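Local coordinates for xyloglucan-specific endo-beta-1,4-glucanase GH12 (Aspergillus niveus, PDB 4NPR), which probably cleaves internal beta-1,4-glucosidic linkages of xyloglucan with retention of the anomeric configuration, at residues N44-A49 / G81-F86; Q50-S55 / S75-Q80; N71-W76 / N230-V235; W108-S113 / V141-L146; N116-V121 / E224-S229. All coordinates share one frame; numbering follows the deposited sequence.

Interaction 1: N44-A49 / G81-F86; sequences NLWGQA and GQVKSF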
# COMPACT_ATOMS: atom_id res chain seq x y z
N ASN A 44 -11.72 4.93 -1.58
CA ASN A 44 -11.66 4.04 -0.41
C ASN A 44 -11.46 4.82 0.90
O ASN A 44 -10.46 4.67 1.60
CB ASN A 44 -10.57 2.98 -0.66
CG ASN A 44 -10.46 1.94 0.45
OD1 ASN A 44 -11.41 1.61 1.12
ND2 ASN A 44 -9.26 1.41 0.63
N LEU A 45 -12.43 5.64 1.24
CA LEU A 45 -12.39 6.45 2.44
C LEU A 45 -12.90 5.67 3.66
O LEU A 45 -13.65 6.17 4.48
CB LEU A 45 -13.23 7.71 2.21
CG LEU A 45 -12.86 8.55 1.00
CD1 LEU A 45 -13.56 9.90 1.02
CD2 LEU A 45 -11.36 8.76 1.00
N TRP A 46 -12.47 4.43 3.80
CA TRP A 46 -13.04 3.55 4.82
C TRP A 46 -13.01 4.14 6.24
O TRP A 46 -13.84 3.79 7.07
CB TRP A 46 -12.34 2.19 4.76
CG TRP A 46 -10.92 2.18 5.19
CD1 TRP A 46 -9.83 2.25 4.37
CD2 TRP A 46 -10.40 2.08 6.53
NE1 TRP A 46 -8.67 2.19 5.12
CE2 TRP A 46 -9.00 2.09 6.44
CE3 TRP A 46 -10.99 1.98 7.78
CZ2 TRP A 46 -8.18 1.99 7.55
CZ3 TRP A 46 -10.18 1.86 8.89
CH2 TRP A 46 -8.78 1.87 8.77
N GLY A 47 -12.10 5.07 6.50
CA GLY A 47 -11.87 5.53 7.83
C GLY A 47 -12.34 6.92 8.07
O GLY A 47 -11.94 7.49 9.09
N GLN A 48 -13.15 7.48 7.15
CA GLN A 48 -13.81 8.81 7.30
C GLN A 48 -14.37 9.07 8.65
O GLN A 48 -14.30 10.18 9.13
CB GLN A 48 -15.08 8.91 6.47
CG GLN A 48 -14.95 9.16 5.00
CD GLN A 48 -16.20 9.75 4.41
OE1 GLN A 48 -17.31 9.29 4.67
NE2 GLN A 48 -16.03 10.80 3.57
N ALA A 49 -15.08 8.07 9.20
CA ALA A 49 -15.89 8.31 10.37
C ALA A 49 -15.02 8.59 11.59
O ALA A 49 -15.50 9.14 12.56
CB ALA A 49 -16.84 7.15 10.63
N GLY A 81 -3.95 8.80 15.27
CA GLY A 81 -3.59 7.42 15.07
C GLY A 81 -4.54 6.56 14.27
O GLY A 81 -4.28 5.38 14.17
N GLN A 82 -5.64 7.10 13.71
CA GLN A 82 -6.52 6.24 12.89
C GLN A 82 -6.34 6.63 11.42
O GLN A 82 -6.31 7.82 11.07
CB GLN A 82 -8.01 6.38 13.23
CG GLN A 82 -8.44 6.44 14.71
CD GLN A 82 -7.80 5.35 15.55
OE1 GLN A 82 -7.94 4.12 15.27
NE2 GLN A 82 -7.06 5.79 16.57
N VAL A 83 -6.24 5.64 10.58
CA VAL A 83 -6.17 5.85 9.15
C VAL A 83 -7.56 6.28 8.69
O VAL A 83 -8.57 5.68 9.06
CB VAL A 83 -5.79 4.56 8.41
CG1 VAL A 83 -5.84 4.76 6.94
CG2 VAL A 83 -4.41 4.05 8.84
N LYS A 84 -7.61 7.32 7.87
CA LYS A 84 -8.83 7.76 7.32
C LYS A 84 -9.17 7.11 6.00
O LYS A 84 -10.33 7.12 5.59
CB LYS A 84 -8.79 9.29 7.11
CG LYS A 84 -8.33 10.10 8.32
CD LYS A 84 -9.05 9.62 9.57
CE LYS A 84 -8.82 10.61 10.67
NZ LYS A 84 -7.54 10.32 11.34
N SER A 85 -8.19 6.56 5.30
CA SER A 85 -8.44 6.07 3.95
C SER A 85 -7.25 5.30 3.38
O SER A 85 -6.16 5.21 3.96
CB SER A 85 -8.76 7.25 3.03
OG SER A 85 -7.63 8.15 2.92
N PHE A 86 -7.46 4.72 2.21
CA PHE A 86 -6.40 4.06 1.54
C PHE A 86 -6.72 4.04 0.06
O PHE A 86 -7.06 2.99 -0.50
CB PHE A 86 -6.21 2.65 2.07
CG PHE A 86 -5.15 1.89 1.34
CD1 PHE A 86 -3.86 2.46 1.14
CD2 PHE A 86 -5.41 0.63 0.81
CE1 PHE A 86 -2.87 1.78 0.43
CE2 PHE A 86 -4.41 -0.07 0.12
CZ PHE A 86 -3.15 0.51 -0.09
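Gly47 and Lys84 join two loops at one end of the jelly roll: a type I beta turn from Leu45 to Gln48, after strand 39-42, rests on the irregular run 81-86 that leads into strand 87-97. Three hydrogen bonds make the polar part. Gly47 N donates to Lys84 O at 2.9 Å, from above the carbonyl plane. Phe86 N reaches Asn44 O at 3.1 Å. Asn44 returns the grip with its side chain: CG lies anti to the backbone N (chi1 -177°), and ND2 gives a 2.9 Å bond to Phe86 O. Gly47 CA also makes a CA-H...O contact with Val83 O (3.5 Å), so the glycine meets segment 81-86 at two successive carbonyls, Val83 O and Lys84 O.

The apolar part is centred on the Trp46 indole. Val83 CB touches the benzo side at CZ2 (3.6 Å), while Phe86 CB sits at the edge of the pyrrole side. Away from the indole, Leu45 CD2 packs on Ser85 CB at 3.6 Å; the Ser85 hydroxyl is hydrogen-bonded to Gln56 OE1. Over one face of the Trp46 ring, offset toward its rim, stands Val83 O, 3.8 Å above the plane.

Interaction 2: Q50-S55 / S75-Q80; sequences QATSGS and SWSGGQ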
# COMPACT_ATOMS: atom_id res chain seq x y z
N GLN A 50 -13.74 8.24 11.54
CA GLN A 50 -12.83 8.53 12.66
C GLN A 50 -12.23 9.93 12.61
O GLN A 50 -11.36 10.26 13.41
CB GLN A 50 -11.72 7.47 12.76
CG GLN A 50 -12.18 6.19 13.43
CD GLN A 50 -13.06 5.35 12.51
OE1 GLN A 50 -12.69 5.03 11.37
NE2 GLN A 50 -14.24 5.01 13.00
N ALA A 51 -12.70 10.74 11.67
CA ALA A 51 -12.21 12.11 11.51
C ALA A 51 -13.29 13.03 12.01
O ALA A 51 -14.50 12.75 11.84
CB ALA A 51 -11.89 12.43 10.04
N THR A 52 -12.84 14.14 12.60
CA THR A 52 -13.69 15.22 13.03
C THR A 52 -14.03 16.09 11.82
O THR A 52 -15.00 16.79 11.84
CB THR A 52 -12.98 16.11 14.08
OG1 THR A 52 -11.76 16.62 13.53
CG2 THR A 52 -12.62 15.31 15.28
N SER A 53 -13.26 15.98 10.75
CA SER A 53 -13.20 17.01 9.71
C SER A 53 -12.43 16.47 8.45
O SER A 53 -11.58 15.63 8.57
CB SER A 53 -12.51 18.21 10.44
OG SER A 53 -11.83 19.15 9.63
N GLY A 54 -12.77 16.90 7.25
CA GLY A 54 -11.93 16.63 6.08
C GLY A 54 -12.64 16.00 4.88
O GLY A 54 -13.81 15.65 4.94
N SER A 55 -11.91 15.84 3.79
CA SER A 55 -12.43 15.08 2.67
C SER A 55 -11.27 14.69 1.78
O SER A 55 -10.12 15.01 2.09
CB SER A 55 -13.52 15.86 1.90
OG SER A 55 -13.06 17.10 1.35
N SER A 75 -7.63 16.64 2.88
CA SER A 75 -7.37 17.20 4.17
C SER A 75 -8.18 16.38 5.16
O SER A 75 -9.33 16.06 4.88
CB SER A 75 -7.87 18.64 4.25
OG SER A 75 -7.24 19.45 3.28
N TRP A 76 -7.56 16.06 6.30
CA TRP A 76 -8.17 15.30 7.39
C TRP A 76 -7.70 15.84 8.73
O TRP A 76 -6.54 16.27 8.89
CB TRP A 76 -7.78 13.83 7.32
CG TRP A 76 -8.30 13.09 6.15
CD1 TRP A 76 -7.58 12.55 5.17
CD2 TRP A 76 -9.66 12.81 5.87
NE1 TRP A 76 -8.40 11.94 4.25
CE2 TRP A 76 -9.69 12.08 4.67
CE3 TRP A 76 -10.85 13.10 6.51
CZ2 TRP A 76 -10.87 11.63 4.09
CZ3 TRP A 76 -12.06 12.65 5.93
CH2 TRP A 76 -12.05 11.93 4.72
N SER A 77 -8.59 15.82 9.70
CA SER A 77 -8.15 16.09 11.06
C SER A 77 -8.97 15.31 12.05
O SER A 77 -10.00 14.72 11.67
CB SER A 77 -8.11 17.56 11.37
OG SER A 77 -9.41 18.05 11.40
N GLY A 78 -8.45 15.25 13.28
CA GLY A 78 -8.94 14.36 14.37
C GLY A 78 -8.59 12.89 14.23
O GLY A 78 -7.84 12.46 13.32
N GLY A 79 -9.18 12.07 15.09
CA GLY A 79 -8.86 10.66 15.18
C GLY A 79 -7.38 10.37 15.11
O GLY A 79 -6.93 9.65 14.23
N GLN A 80 -6.62 10.93 16.05
CA GLN A 80 -5.17 10.66 16.17
C GLN A 80 -4.95 9.16 16.07
O GLN A 80 -5.68 8.35 16.69
CB GLN A 80 -4.56 11.25 17.48
CG GLN A 80 -4.25 10.26 18.63
CD GLN A 80 -2.95 9.47 18.43
OE1 GLN A 80 -1.96 9.99 17.92
NE2 GLN A 80 -2.95 8.21 18.83
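Ser53 and Ser77, Gly54 and Trp76, Ser55 and Ser75 pair antiparallel where strands 53-55 and 75-77 run side by side, their axes 4.5 Å apart. Backbone hydrogen bonds come first. Ser55 N to Ser75 O (2.8 Å) and Ser75 N to Ser55 O close one pair on both sides, and Ser77 N donates to Ser53 O. Beyond the strands the chain of 50-55 bends over the end of its partner, and Thr52 N donates to Ser77 O at 3.0 Å.

Side-chain hydroxyls add weaker links. Thr52 OG1, set between its backbone N and carbonyl carbon (chi1 58°), leans back on the same Ser77 O in a weak bond, leaving that carbonyl with two donors from one residue. On the face shared by Ser53 and Ser77, OG meets OG at 3.2 Å, again weakly.

The other face belongs to the Trp76 indole, which lies across the partner strand. Ser53 O stands at the ring edge, 3.3 Å from CE3; Gly54 passes alongside CZ3; Ser55 CA lies over a face near CH2. Ala51 CB closes on CE3 at 3.7 Å. With no side chain at Gly54, its CA comes within 2.9 Å of Ser75 O and leaves room for the indole, whose NE1 is hydrogen-bonded to Gln56 OE1. Farther on, Gly79 CA makes a CA-H...O contact with Gln50 O.

This is the open end of the antiparallel beta hairpin formed by strands 53-64 and 67-77, in the six-stranded sheet of the family 12 jelly roll.

Interaction 3: N71-W76 / N230-V235; sequences NTKWSW and NAVFTV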
# COMPACT_ATOMS: atom_id res chain seq x y z
N ASN A 71 -3.47 10.67 -8.98
CA ASN A 71 -3.25 11.36 -7.73
C ASN A 71 -4.46 11.38 -6.80
O ASN A 71 -5.59 11.06 -7.18
CB ASN A 71 -2.80 12.80 -7.97
CG ASN A 71 -3.93 13.71 -8.41
OD1 ASN A 71 -4.96 13.86 -7.72
ND2 ASN A 71 -3.73 14.36 -9.57
N THR A 72 -4.19 11.81 -5.58
CA THR A 72 -5.25 12.08 -4.67
C THR A 72 -4.93 13.32 -3.82
O THR A 72 -3.77 13.61 -3.54
CB THR A 72 -5.51 10.83 -3.82
OG1 THR A 72 -6.68 11.04 -3.04
CG2 THR A 72 -4.37 10.54 -2.90
N LYS A 73 -5.98 14.01 -3.38
CA LYS A 73 -5.88 15.24 -2.67
C LYS A 73 -6.76 15.17 -1.48
O LYS A 73 -7.87 14.65 -1.58
CB LYS A 73 -6.37 16.37 -3.55
CG LYS A 73 -5.50 16.50 -4.79
CD LYS A 73 -5.91 17.58 -5.77
CE LYS A 73 -4.77 17.76 -6.77
NZ LYS A 73 -5.29 17.94 -8.15
N TRP A 74 -6.30 15.70 -0.35
CA TRP A 74 -7.02 15.49 0.87
C TRP A 74 -6.68 16.46 1.97
O TRP A 74 -5.61 17.04 1.99
CB TRP A 74 -6.84 14.03 1.39
CG TRP A 74 -5.41 13.56 1.67
CD1 TRP A 74 -4.59 12.86 0.82
CD2 TRP A 74 -4.65 13.74 2.88
NE1 TRP A 74 -3.38 12.60 1.41
CE2 TRP A 74 -3.38 13.13 2.67
CE3 TRP A 74 -4.92 14.33 4.10
CZ2 TRP A 74 -2.40 13.09 3.65
CZ3 TRP A 74 -3.91 14.31 5.09
CH2 TRP A 74 -2.67 13.69 4.85
N SER A 75 -7.63 16.64 2.88
CA SER A 75 -7.37 17.20 4.17
C SER A 75 -8.18 16.38 5.16
O SER A 75 -9.33 16.06 4.88
CB SER A 75 -7.87 18.64 4.25
OG SER A 75 -7.24 19.45 3.28
N TRP A 76 -7.56 16.06 6.30
CA TRP A 76 -8.17 15.30 7.39
C TRP A 76 -7.70 15.84 8.73
O TRP A 76 -6.54 16.27 8.89
CB TRP A 76 -7.78 13.83 7.32
CG TRP A 76 -8.30 13.09 6.15
CD1 TRP A 76 -7.58 12.55 5.17
CD2 TRP A 76 -9.66 12.81 5.87
NE1 TRP A 76 -8.40 11.94 4.25
CE2 TRP A 76 -9.69 12.08 4.67
CE3 TRP A 76 -10.85 13.10 6.51
CZ2 TRP A 76 -10.87 11.63 4.09
CZ3 TRP A 76 -12.06 12.65 5.93
CH2 TRP A 76 -12.05 11.93 4.72
N ASN A 230 -4.40 20.31 2.65
CA ASN A 230 -3.93 20.54 1.27
C ASN A 230 -2.86 19.58 0.82
O ASN A 230 -1.87 19.99 0.19
CB ASN A 230 -3.45 21.97 1.09
CG ASN A 230 -4.54 22.96 1.44
OD1 ASN A 230 -5.59 22.99 0.80
ND2 ASN A 230 -4.32 23.73 2.48
N ALA A 231 -3.04 18.30 1.17
CA ALA A 231 -2.11 17.29 0.75
C ALA A 231 -2.45 16.93 -0.65
O ALA A 231 -3.61 16.97 -1.08
CB ALA A 231 -2.18 16.07 1.64
N VAL A 232 -1.39 16.62 -1.38
CA VAL A 232 -1.48 16.17 -2.75
C VAL A 232 -0.46 15.08 -2.85
O VAL A 232 0.72 15.30 -2.57
CB VAL A 232 -1.17 17.29 -3.77
CG1 VAL A 232 -1.44 16.79 -5.19
CG2 VAL A 232 -2.00 18.54 -3.49
N PHE A 233 -0.94 13.88 -3.15
CA PHE A 233 -0.10 12.73 -3.39
C PHE A 233 -0.20 12.44 -4.90
O PHE A 233 -1.27 12.18 -5.42
CB PHE A 233 -0.59 11.55 -2.56
CG PHE A 233 0.10 10.26 -2.89
CD1 PHE A 233 1.45 10.08 -2.60
CD2 PHE A 233 -0.60 9.21 -3.47
CE1 PHE A 233 2.08 8.91 -2.88
CE2 PHE A 233 0.04 8.00 -3.74
CZ PHE A 233 1.36 7.86 -3.44
N THR A 234 0.95 12.52 -5.55
CA THR A 234 1.11 12.52 -6.98
C THR A 234 1.90 11.27 -7.28
O THR A 234 3.05 11.14 -6.87
CB THR A 234 1.95 13.74 -7.44
OG1 THR A 234 1.33 14.94 -6.99
CG2 THR A 234 2.08 13.82 -8.92
N VAL A 235 1.27 10.36 -8.00
CA VAL A 235 1.92 9.17 -8.52
C VAL A 235 2.19 9.40 -10.00
O VAL A 235 1.29 9.35 -10.79
CB VAL A 235 1.02 7.95 -8.33
CG1 VAL A 235 1.54 6.74 -9.07
CG2 VAL A 235 0.86 7.67 -6.84
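Trp74 and Ala231 face each other as a hydrogen-bonded pair of antiparallel strands, and the indole turns one face to its neighbour. Trp74 CB packs near Ser55 O of the hairpin partner. A chi1 of 59° swings CG back toward the main chain, which sets that face against the Ala231 methyl, with CB of the alanine 4.1 Å from CG. CD2 is nearer, and CE2 closest, at 3.3 Å from Ala231 CB. The methyl thus makes a CH-pi contact, 3.6 Å from the centroid of the six-membered ring and 20° off its normal. Against the opposite face, at CZ2, packs Pro225 CB; beyond the rim CH2 approaches Ser227 O, while NE1 is hydrogen-bonded to Tyr112 OH.

Backbone bonds run in both directions at this pair, and likewise between Thr72 and Phe233, where both are 2.9 Å long. On the Trp74 side of the sheet, Thr72 CG2 sits at the edge of the Phe233 ring; on the other, the aliphatic part of Lys73 lies beside Val232, CE to CG1 3.8 Å. Where segment 230-235 turns its corner, Asn230 N donates to Ser75 OG at 3.0 Å.

The chemistry is that of a sheet with two unlike sides: buried aromatic and methyl groups fill the inner one, and the long lysine runs along the outer, with Trp74 fixed by a covered face and a bonded indole nitrogen.

Interaction 4: W108-S113 / V141-L146; sequences WKWNYS and VWLGAL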
# COMPACT_ATOMS: atom_id res chain seq x y z
N TRP A 108 7.67 2.53 -9.21
CA TRP A 108 6.81 3.50 -8.58
C TRP A 108 7.62 4.75 -8.36
O TRP A 108 8.70 4.69 -7.83
CB TRP A 108 6.31 2.98 -7.21
CG TRP A 108 5.11 3.66 -6.60
CD1 TRP A 108 4.33 4.65 -7.16
CD2 TRP A 108 4.48 3.33 -5.36
NE1 TRP A 108 3.30 4.98 -6.32
CE2 TRP A 108 3.35 4.17 -5.21
CE3 TRP A 108 4.75 2.40 -4.36
CZ2 TRP A 108 2.53 4.12 -4.12
CZ3 TRP A 108 3.93 2.34 -3.26
CH2 TRP A 108 2.82 3.19 -3.15
N LYS A 109 7.05 5.87 -8.79
CA LYS A 109 7.55 7.17 -8.49
C LYS A 109 6.40 8.00 -7.90
O LYS A 109 5.31 8.10 -8.52
CB LYS A 109 8.04 7.81 -9.79
CG LYS A 109 8.34 9.31 -9.69
CD LYS A 109 9.40 9.52 -8.61
CE LYS A 109 10.03 10.89 -8.71
NZ LYS A 109 9.13 11.87 -8.06
N TRP A 110 6.62 8.61 -6.75
CA TRP A 110 5.60 9.46 -6.10
C TRP A 110 6.17 10.69 -5.47
O TRP A 110 7.38 10.80 -5.25
CB TRP A 110 4.82 8.70 -5.03
CG TRP A 110 5.67 8.13 -3.92
CD1 TRP A 110 6.25 6.93 -3.92
CD2 TRP A 110 6.06 8.76 -2.67
NE1 TRP A 110 7.00 6.75 -2.76
CE2 TRP A 110 6.89 7.86 -1.98
CE3 TRP A 110 5.80 10.00 -2.09
CZ2 TRP A 110 7.41 8.13 -0.72
CZ3 TRP A 110 6.36 10.28 -0.82
CH2 TRP A 110 7.15 9.35 -0.17
N ASN A 111 5.26 11.59 -5.15
CA ASN A 111 5.55 12.84 -4.46
C ASN A 111 4.41 13.30 -3.52
O ASN A 111 3.26 13.13 -3.82
CB ASN A 111 5.84 13.94 -5.48
CG ASN A 111 6.38 15.18 -4.83
OD1 ASN A 111 7.47 15.13 -4.22
ND2 ASN A 111 5.58 16.28 -4.83
N TYR A 112 4.76 13.91 -2.39
CA TYR A 112 3.77 14.47 -1.49
C TYR A 112 4.00 15.95 -1.36
O TYR A 112 5.15 16.38 -1.27
CB TYR A 112 3.83 13.83 -0.08
CG TYR A 112 2.55 13.04 0.30
CD1 TYR A 112 1.33 13.66 0.34
CD2 TYR A 112 2.61 11.71 0.61
CE1 TYR A 112 0.19 12.98 0.69
CE2 TYR A 112 1.47 11.00 0.97
CZ TYR A 112 0.24 11.64 1.00
OH TYR A 112 -0.90 10.93 1.31
N SER A 113 2.92 16.73 -1.33
CA SER A 113 3.04 18.09 -0.85
C SER A 113 1.90 18.42 0.10
O SER A 113 0.88 17.74 0.12
CB SER A 113 3.12 19.09 -2.03
OG SER A 113 1.98 19.00 -2.88
N VAL A 141 4.67 -2.64 2.44
CA VAL A 141 5.98 -2.13 2.19
C VAL A 141 5.85 -0.64 2.10
O VAL A 141 5.27 -0.11 1.15
CB VAL A 141 6.59 -2.72 0.91
CG1 VAL A 141 7.96 -2.13 0.71
CG2 VAL A 141 6.65 -4.25 1.02
N TRP A 142 6.36 0.01 3.13
CA TRP A 142 6.27 1.45 3.27
C TRP A 142 7.50 2.10 2.63
O TRP A 142 8.63 1.96 3.10
CB TRP A 142 6.20 1.84 4.73
CG TRP A 142 4.93 1.48 5.46
CD1 TRP A 142 4.12 0.38 5.25
CD2 TRP A 142 4.36 2.18 6.54
NE1 TRP A 142 3.06 0.39 6.11
CE2 TRP A 142 3.19 1.49 6.93
CE3 TRP A 142 4.70 3.34 7.22
CZ2 TRP A 142 2.36 1.94 7.96
CZ3 TRP A 142 3.87 3.80 8.26
CH2 TRP A 142 2.73 3.10 8.61
N LEU A 143 7.28 2.85 1.55
CA LEU A 143 8.36 3.69 1.03
C LEU A 143 8.43 5.02 1.75
O LEU A 143 9.45 5.74 1.66
CB LEU A 143 8.17 3.87 -0.47
CG LEU A 143 8.14 2.55 -1.21
CD1 LEU A 143 8.04 2.88 -2.66
CD2 LEU A 143 9.33 1.63 -0.94
N GLY A 144 7.35 5.32 2.46
CA GLY A 144 7.16 6.65 3.05
C GLY A 144 6.47 6.54 4.38
O GLY A 144 5.43 5.92 4.48
N ALA A 145 7.10 7.13 5.41
CA ALA A 145 6.51 7.30 6.74
C ALA A 145 6.59 8.77 7.17
O ALA A 145 7.52 9.20 7.83
CB ALA A 145 7.21 6.42 7.75
N LEU A 146 5.55 9.52 6.82
CA LEU A 146 5.55 10.94 7.02
C LEU A 146 4.89 11.33 8.33
O LEU A 146 3.88 10.75 8.74
CB LEU A 146 4.84 11.59 5.83
CG LEU A 146 5.33 11.15 4.44
CD1 LEU A 146 4.71 12.08 3.42
CD2 LEU A 146 6.83 11.22 4.32
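Tyr112 OH is gripped by two groups, Thr223 OG1 and Trp74 NE1, and with its tip tethered the ring offers its flank to Leu146. Leu146 CD1 meets it obliquely, 3.5 Å from CD2 and 3.9 Å from CG.

The rest of the contact is apolar too, with Leu143 packed against two neighbouring tryptophans. Its CD1 touches Trp108 CE3 at 3.7 Å and lies 4.0 Å from Trp110 NE1; its CB stands at the Trp110 edge, near the ring plane. On its benzo side Trp110 CZ2 lies 4.1 Å from Gly144 CA. Trp110 NE1 makes a weak hydrogen bond to Thr190 O.

The touching runs point almost the same way, 7° apart, with backbones well separated: Trp110 CA and Leu143 CA are 9.6 Å from each other. Leu143 and Gly144 both face Val121 in a classic beta bulge.

Strand 105-113 belongs to the six-stranded sheet and strand 137-146 to the nine-stranded one, so these side chains fill the core between the two layers of the sandwich, next to Val121 of strand 117-128, Phe233 of strand 231-240 and Phe193 of strand 192-196.

Interaction 5: N116-V121 / E224-S229; sequences NIVADV and EPFSGS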
# COMPACT_ATOMS: atom_id res chain seq x y z
N ASN A 116 1.61 19.95 7.47
CA ASN A 116 1.51 19.03 8.61
C ASN A 116 1.06 17.61 8.26
O ASN A 116 0.12 17.09 8.85
CB ASN A 116 0.60 19.61 9.70
CG ASN A 116 0.92 21.07 10.00
OD1 ASN A 116 2.07 21.44 10.26
ND2 ASN A 116 -0.10 21.93 9.93
N ILE A 117 1.75 16.98 7.34
CA ILE A 117 1.33 15.66 6.83
C ILE A 117 1.69 14.48 7.75
O ILE A 117 2.83 14.36 8.19
CB ILE A 117 1.90 15.39 5.42
CG1 ILE A 117 1.14 16.24 4.39
CG2 ILE A 117 1.69 13.95 5.01
CD1 ILE A 117 1.86 16.46 3.07
N VAL A 118 0.70 13.62 8.03
CA VAL A 118 0.91 12.36 8.74
C VAL A 118 0.19 11.32 7.87
O VAL A 118 -1.00 11.39 7.69
CB VAL A 118 0.30 12.39 10.17
CG1 VAL A 118 0.61 11.11 10.96
CG2 VAL A 118 0.76 13.62 10.94
N ALA A 119 0.95 10.39 7.32
CA ALA A 119 0.50 9.54 6.20
C ALA A 119 1.59 8.58 5.93
O ALA A 119 2.74 8.86 6.23
CB ALA A 119 0.27 10.36 4.94
N ASP A 120 1.23 7.43 5.39
CA ASP A 120 2.19 6.51 4.79
C ASP A 120 1.95 6.35 3.29
O ASP A 120 0.88 6.71 2.79
CB ASP A 120 2.24 5.14 5.50
CG ASP A 120 1.00 4.29 5.29
OD1 ASP A 120 0.64 3.94 4.14
OD2 ASP A 120 0.40 3.91 6.29
N VAL A 121 3.00 5.87 2.61
CA VAL A 121 2.97 5.48 1.21
C VAL A 121 3.44 4.03 1.18
O VAL A 121 4.53 3.73 1.61
CB VAL A 121 3.88 6.35 0.32
CG1 VAL A 121 3.66 6.02 -1.16
CG2 VAL A 121 3.64 7.83 0.57
N GLU A 224 -1.89 5.99 2.95
CA GLU A 224 -2.81 5.99 4.12
C GLU A 224 -2.57 7.24 4.94
O GLU A 224 -1.56 7.34 5.64
CB GLU A 224 -2.60 4.78 5.06
CG GLU A 224 -3.11 3.46 4.55
CD GLU A 224 -2.77 2.28 5.50
OE1 GLU A 224 -1.68 2.32 6.11
OE2 GLU A 224 -3.57 1.30 5.60
N PRO A 225 -3.47 8.20 4.85
CA PRO A 225 -3.32 9.41 5.63
C PRO A 225 -3.96 9.36 7.03
O PRO A 225 -5.02 8.76 7.21
CB PRO A 225 -4.02 10.44 4.76
CG PRO A 225 -5.11 9.69 4.11
CD PRO A 225 -4.50 8.34 3.80
N PHE A 226 -3.32 10.03 7.99
CA PHE A 226 -3.86 10.19 9.34
C PHE A 226 -4.40 11.63 9.54
O PHE A 226 -5.50 11.83 9.99
CB PHE A 226 -2.83 9.80 10.38
CG PHE A 226 -2.37 8.33 10.29
CD1 PHE A 226 -1.49 7.89 9.29
CD2 PHE A 226 -2.75 7.39 11.25
CE1 PHE A 226 -1.03 6.57 9.25
CE2 PHE A 226 -2.31 6.06 11.20
CZ PHE A 226 -1.44 5.65 10.20
N SER A 227 -3.61 12.63 9.14
CA SER A 227 -4.03 14.03 9.19
C SER A 227 -3.09 14.95 8.41
O SER A 227 -1.98 14.57 8.05
CB SER A 227 -4.06 14.51 10.61
OG SER A 227 -2.75 14.50 11.09
N GLY A 228 -3.59 16.16 8.18
CA GLY A 228 -2.94 17.18 7.37
C GLY A 228 -3.95 18.02 6.58
O GLY A 228 -5.15 17.75 6.61
N SER A 229 -3.46 19.05 5.90
CA SER A 229 -4.31 19.91 5.01
C SER A 229 -3.60 20.17 3.71
O SER A 229 -2.36 20.26 3.69
CB SER A 229 -4.69 21.25 5.68
OG SER A 229 -3.71 21.68 6.57
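Val118 faces both Phe226 and Ser227 in a classic beta bulge, which shifts the pairing of the antiparallel strands 117-121 and 224-226 by one residue. Val118 O accepts from both, Phe226 N at 2.7 Å and Ser227 N at 3.2 Å, while Val118 N donates to Ser227 O. Past the bulge Asp120 and Glu224 form an antiparallel hydrogen-bonded pair, Asp120 N to Glu224 O 2.8 Å and Glu224 N to Asp120 O.

The two methyls of Val118 divide the partners: CG1 lies 3.7 Å from Phe226 CB, and CG2 rests on Ser227 OG. The Phe226 ring turns its edge to the opposite strand, with Val118 O in its plane. In Asp120, chi1 70° tucks the carboxylate over its own backbone, against Glu224 CB. Asp120 OD2 comes within 2.6 Å of Glu224 OE1, the two carboxylate planes being 53° apart. On the reverse face Ala119 CB packs against Pro225 CA at 3.8 Å.

Both strands lie mid-sheet in the nine-stranded layer. Ala119 and Pro225 look inward, onto Trp74 of the other sheet; Asp120 and Glu224 point the other way, consistent with the concave substrate-binding side of family 12 enzymes. Strand 137-146 flanks one side, Trp142 touching Asp120, and Lys84 bonds to the backbone of Pro225 and Phe226 on the other.

How the interactions relate
Interactions 1, 2, 3 and 5 lie toward one end of a two-layered jelly roll, and interaction 4 sits nearer its middle; centres are 9 to 21 Å apart. Interactions 2 and 3 share Ser75 and Trp76 in the six-stranded sheet; interaction 5 lies in the nine-stranded sheet, and interaction 4 spans the gap between the layers. Along the chain, interaction 2 falls within the span of interaction 1, and interactions 4 and 5 within that of interaction 3. Lys84 NZ of interaction 1 reaches Gly78 and Gly79 of interaction 2 and Phe226 of interaction 5. Trp76 N probably bonds Gly228 O, in the connection between strands 215-226 and 231-240. Sequence-distant strands are thus bound into one sandwich.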